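Long-range contact in ribonucleoside-diphosphate reductase, alpha chain (PDB 6DQX), which probably reduces ribonucleoside diphosphates to deoxyribonucleotides as the catalytic subunit of a class Id ribonucleotide reductase: residues 288-296 with 309-320. Residues are numbered along the deposited sequence; the frame is centred on the assembly and turned at random.
With EDO (1,2-ethanediol), chain F.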
loop_
_atom_site.group_PDB
_atom_site.type_symbol
_atom_site.label_atom_id
_atom_site.label_comp_id
_atom_site.label_asym_id
_atom_site.label_seq_id
_atom_site.Cartn_x
_atom_site.Cartn_y
_atom_site.Cartn_z
ATOM N N PHE A 288 -5.832 -17.033 7.676
ATOM C CA PHE A 288 -6.605 -17.474 8.847
ATOM C C PHE A 288 -7.448 -16.362 9.421
ATOM O O PHE A 288 -7.042 -15.193 9.427
ATOM C CB PHE A 288 -5.739 -18.184 9.896
ATOM C CG PHE A 288 -4.721 -17.315 10.608
ATOM C CD1 PHE A 288 -5.098 -16.374 11.547
ATOM C CD2 PHE A 288 -3.365 -17.518 10.389
ATOM C CE1 PHE A 288 -4.127 -15.622 12.238
ATOM C CE2 PHE A 288 -2.404 -16.771 11.070
ATOM C CZ PHE A 288 -2.789 -15.832 11.977
ATOM N N VAL A 289 -8.655 -16.734 9.854
ATOM C CA VAL A 289 -9.510 -15.902 10.664
ATOM C C VAL A 289 -10.089 -16.753 11.788
ATOM O O VAL A 289 -10.180 -17.975 11.682
ATOM C CB VAL A 289 -10.640 -15.237 9.855
ATOM C CG1 VAL A 289 -10.068 -14.272 8.830
ATOM C CG2 VAL A 289 -11.497 -16.269 9.127
ATOM N N CYS A 290 -10.543 -16.077 12.834
ATOM C CA CYS A 290 -11.101 -16.771 14.004
ATOM C C CYS A 290 -11.985 -15.793 14.765
ATOM O O CYS A 290 -11.842 -14.585 14.629
ATOM C CB CYS A 290 -9.948 -17.257 14.885
ATOM S SG CYS A 290 -10.387 -18.511 16.100
ATOM N N CYS A 291 -12.908 -16.301 15.554
ATOM C CA CYS A 291 -13.712 -15.440 16.403
ATOM C C CYS A 291 -13.566 -15.921 17.817
ATOM O O CYS A 291 -13.123 -17.050 18.061
ATOM C CB CYS A 291 -15.157 -15.430 15.987
ATOM S SG CYS A 291 -15.909 -17.046 15.982
ATOM N N LEU A 292 -13.913 -15.063 18.743
ATOM C CA LEU A 292 -13.680 -15.366 20.141
ATOM C C LEU A 292 -14.794 -14.887 21.009
ATOM O O LEU A 292 -15.534 -13.971 20.668
ATOM C CB LEU A 292 -12.345 -14.801 20.611
ATOM C CG LEU A 292 -12.128 -13.322 20.887
ATOM C CD1 LEU A 292 -12.608 -12.914 22.274
ATOM C CD2 LEU A 292 -10.650 -12.940 20.749
ATOM N N SER A 293 -14.906 -15.564 22.136
ATOM C CA SER A 293 -15.670 -15.115 23.269
ATOM C C SER A 293 -15.098 -15.947 24.426
ATOM O O SER A 293 -14.277 -16.839 24.186
ATOM C CB SER A 293 -17.173 -15.316 23.064
ATOM O OG SER A 293 -17.731 -14.357 22.176
ATOM N N SER A 294 -15.468 -15.617 25.650
ATOM C CA SER A 294 -14.716 -16.091 26.830
ATOM C C SER A 294 -15.599 -16.511 27.990
ATOM O O SER A 294 -16.612 -15.866 28.297
ATOM C CB SER A 294 -13.751 -15.010 27.316
ATOM O OG SER A 294 -13.110 -14.345 26.212
ATOM N N MET A 295 -15.197 -17.602 28.623
ATOM C CA MET A 295 -15.855 -18.067 29.840
ATOM C C MET A 295 -15.297 -17.357 31.068
ATOM O O MET A 295 -14.104 -17.239 31.213
ATOM C CB MET A 295 -15.665 -19.571 30.002
ATOM C CG MET A 295 -16.380 -20.431 28.957
ATOM S SD MET A 295 -18.166 -20.287 28.889
ATOM C CE MET A 295 -18.653 -20.715 30.553
ATOM N N ASN A 296 -16.182 -16.942 31.977
ATOM C CA ASN A 296 -15.777 -16.244 33.181
ATOM C C ASN A 296 -15.474 -17.287 34.241
ATOM O O ASN A 296 -16.398 -17.844 34.854
ATOM C CB ASN A 296 -16.900 -15.337 33.674
ATOM C CG ASN A 296 -16.489 -14.457 34.822
ATOM O OD1 ASN A 296 -15.387 -14.564 35.342
ATOM N ND2 ASN A 296 -17.421 -13.605 35.278
ATOM N N PRO A 309 -20.465 -23.778 28.440
ATOM C CA PRO A 309 -19.392 -23.806 27.420
ATOM C C PRO A 309 -19.851 -24.318 26.076
ATOM O O PRO A 309 -19.444 -23.784 25.038
ATOM C CB PRO A 309 -18.342 -24.725 28.026
ATOM C CG PRO A 309 -18.612 -24.680 29.476
ATOM C CD PRO A 309 -20.097 -24.594 29.601
ATOM N N GLU A 310 -20.759 -25.293 26.079
ATOM C CA GLU A 310 -21.323 -25.797 24.839
ATOM C C GLU A 310 -22.154 -24.753 24.112
ATOM O O GLU A 310 -22.066 -24.613 22.877
ATOM C CB GLU A 310 -22.175 -27.030 25.121
ATOM C CG GLU A 310 -21.345 -28.202 25.613
ATOM C CD GLU A 310 -21.218 -28.307 27.112
ATOM O OE1 GLU A 310 -21.185 -27.283 27.839
ATOM O OE2 GLU A 310 -21.078 -29.471 27.584
ATOM N N VAL A 311 -22.958 -24.014 24.879
ATOM C CA VAL A 311 -23.774 -22.936 24.304
ATOM C C VAL A 311 -22.885 -21.877 23.680
ATOM O O VAL A 311 -23.184 -21.404 22.568
ATOM C CB VAL A 311 -24.772 -22.358 25.352
ATOM C CG1 VAL A 311 -25.343 -21.006 24.945
ATOM C CG2 VAL A 311 -25.906 -23.369 25.547
ATOM N N LEU A 312 -21.790 -21.530 24.364
ATOM C CA LEU A 312 -20.873 -20.529 23.820
ATOM C C LEU A 312 -20.173 -21.045 22.532
ATOM O O LEU A 312 -19.989 -20.290 21.573
ATOM C CB LEU A 312 -19.878 -20.057 24.890
ATOM C CG LEU A 312 -19.130 -18.767 24.535
ATOM C CD1 LEU A 312 -20.080 -17.569 24.395
ATOM C CD2 LEU A 312 -18.066 -18.465 25.585
ATOM N N THR A 313 -19.830 -22.334 22.494
ATOM C CA THR A 313 -19.258 -22.956 21.297
ATOM C C THR A 313 -20.213 -22.892 20.079
ATOM O O THR A 313 -19.811 -22.483 18.962
ATOM C CB THR A 313 -18.832 -24.404 21.598
ATOM O OG1 THR A 313 -17.918 -24.393 22.709
ATOM C CG2 THR A 313 -18.203 -25.059 20.376
ATOM N N TYR A 314 -21.474 -23.265 20.323
ATOM C CA TYR A 314 -22.552 -23.139 19.330
ATOM C C TYR A 314 -22.649 -21.704 18.841
ATOM O O TYR A 314 -22.773 -21.461 17.641
ATOM C CB TYR A 314 -23.892 -23.546 19.918
ATOM C CG TYR A 314 -24.203 -25.025 19.897
ATOM C CD1 TYR A 314 -23.288 -25.975 20.343
ATOM C CD2 TYR A 314 -25.440 -25.474 19.437
ATOM C CE1 TYR A 314 -23.603 -27.331 20.344
ATOM C CE2 TYR A 314 -25.763 -26.822 19.424
ATOM C CZ TYR A 314 -24.850 -27.743 19.883
ATOM O OH TYR A 314 -25.195 -29.071 19.888
ATOM N N PHE A 315 -22.521 -20.757 19.772
ATOM C CA PHE A 315 -22.620 -19.337 19.419
ATOM C C PHE A 315 -21.487 -18.925 18.500
ATOM O O PHE A 315 -21.716 -18.244 17.491
ATOM C CB PHE A 315 -22.634 -18.451 20.670
ATOM C CG PHE A 315 -22.639 -16.991 20.370
ATOM C CD1 PHE A 315 -23.768 -16.416 19.836
ATOM C CD2 PHE A 315 -21.516 -16.188 20.633
ATOM C CE1 PHE A 315 -23.800 -15.062 19.552
ATOM C CE2 PHE A 315 -21.543 -14.839 20.361
ATOM C CZ PHE A 315 -22.696 -14.271 19.840
ATOM N N LEU A 316 -20.266 -19.325 18.843
ATOM C CA LEU A 316 -19.105 -19.000 18.018
ATOM C C LEU A 316 -19.184 -19.630 16.628
ATOM O O LEU A 316 -18.782 -19.018 15.633
ATOM C CB LEU A 316 -17.823 -19.383 18.739
ATOM C CG LEU A 316 -17.513 -18.491 19.955
ATOM C CD1 LEU A 316 -16.208 -18.909 20.572
ATOM C CD2 LEU A 316 -17.460 -17.004 19.589
ATOM N N ASP A 317 -19.774 -20.818 16.531
ATOM C CA ASP A 317 -19.972 -21.398 15.209
ATOM C C ASP A 317 -20.936 -20.579 14.353
ATOM O O ASP A 317 -20.684 -20.404 13.176
ATOM C CB ASP A 317 -20.420 -22.841 15.288
ATOM C CG ASP A 317 -20.260 -23.562 13.975
ATOM O OD1 ASP A 317 -19.130 -23.574 13.441
ATOM O OD2 ASP A 317 -21.254 -24.130 13.464
ATOM N N VAL A 318 -22.020 -20.063 14.925
ATOM C CA VAL A 318 -22.912 -19.191 14.119
ATOM C C VAL A 318 -22.292 -17.846 13.792
ATOM O O VAL A 318 -22.586 -17.274 12.748
ATOM C CB VAL A 318 -24.308 -18.976 14.742
ATOM C CG1 VAL A 318 -24.977 -20.288 14.904
ATOM C CG2 VAL A 318 -24.305 -18.262 16.065
ATOM N N VAL A 319 -21.424 -17.341 14.675
ATOM C CA VAL A 319 -20.625 -16.176 14.366
ATOM C C VAL A 319 -19.750 -16.404 13.130
ATOM O O VAL A 319 -19.723 -15.569 12.214
ATOM C CB VAL A 319 -19.793 -15.725 15.594
ATOM C CG1 VAL A 319 -18.778 -14.656 15.205
ATOM C CG2 VAL A 319 -20.721 -15.220 16.715
ATOM N N MET A 320 -19.076 -17.553 13.051
ATOM C CA MET A 320 -18.311 -17.884 11.855
ATOM C C MET A 320 -19.204 -18.013 10.612
ATOM O O MET A 320 -18.816 -17.572 9.529
ATOM C CB MET A 320 -17.509 -19.187 12.059
ATOM C CG MET A 320 -16.390 -19.427 11.044
ATOM S SD MET A 320 -15.118 -18.144 10.876
ATOM C CE MET A 320 -15.068 -17.447 12.541
HETATM C C1 EDO F . -25.426 -22.487 11.686
HETATM O O1 EDO F . -24.992 -21.173 11.309
HETATM C C2 EDO F . -24.386 -23.209 12.526
HETATM O O2 EDO F . -23.089 -23.085 11.954
#
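Cys-291 drops its thiol into a notch formed by Leu-316, Val-319 and Met-320. The SG stands between the backbone N and the carbonyl carbon (chi1 58°), which turns it toward the helix: Cys-291 SG lies 3.6 Å from Met-320 CE and 3.5 Å from Leu-316 O, while Cys-291 CB rests 3.8 Å from Val-319 CG1. Met-320 reaches this spot because its chain folds back at chi2 and chi3, bringing the methyl against Cys-291. Leu-316, level with Cys-291, also sends its branched end to the strand backbone, with CD2 3.7 Å from Leu-292 C. The same methyl touches Ser-293 OG, whose hydroxyl is turned back to donate a 2.7 Å hydrogen bond to Leu-292 O, well off the line of that C=O bond (103°). A polar side chain thus enters an apolar seam with its proton already committed, although the buried Ser-293 N finds no partner. Packing is looser at the ends: Val-289 CG2 lies 4.4 Å from Met-320 SD, and Met-295, crossing the proline at about a right angle, brings CE 4.1 Å from Pro-309 CG. Asp-317 points away from the strand, binds ethanediol and forms salt bridges with Arg-344 and Arg-407, while partly exposed Tyr-314 bonds Glu-390. No hydrogen bond joins the two segments; strand 292-296 and helix 309-320 run nearly antiparallel (171°), a helix packed on a sheet of the reductase barrel domain. Strand 347-351 pairs in parallel with strand 288-296, strands 85-87 and 105-109 pair with it antiparallel, and helices 52-67, 72-82 and 89-94 pack against helix 308-327.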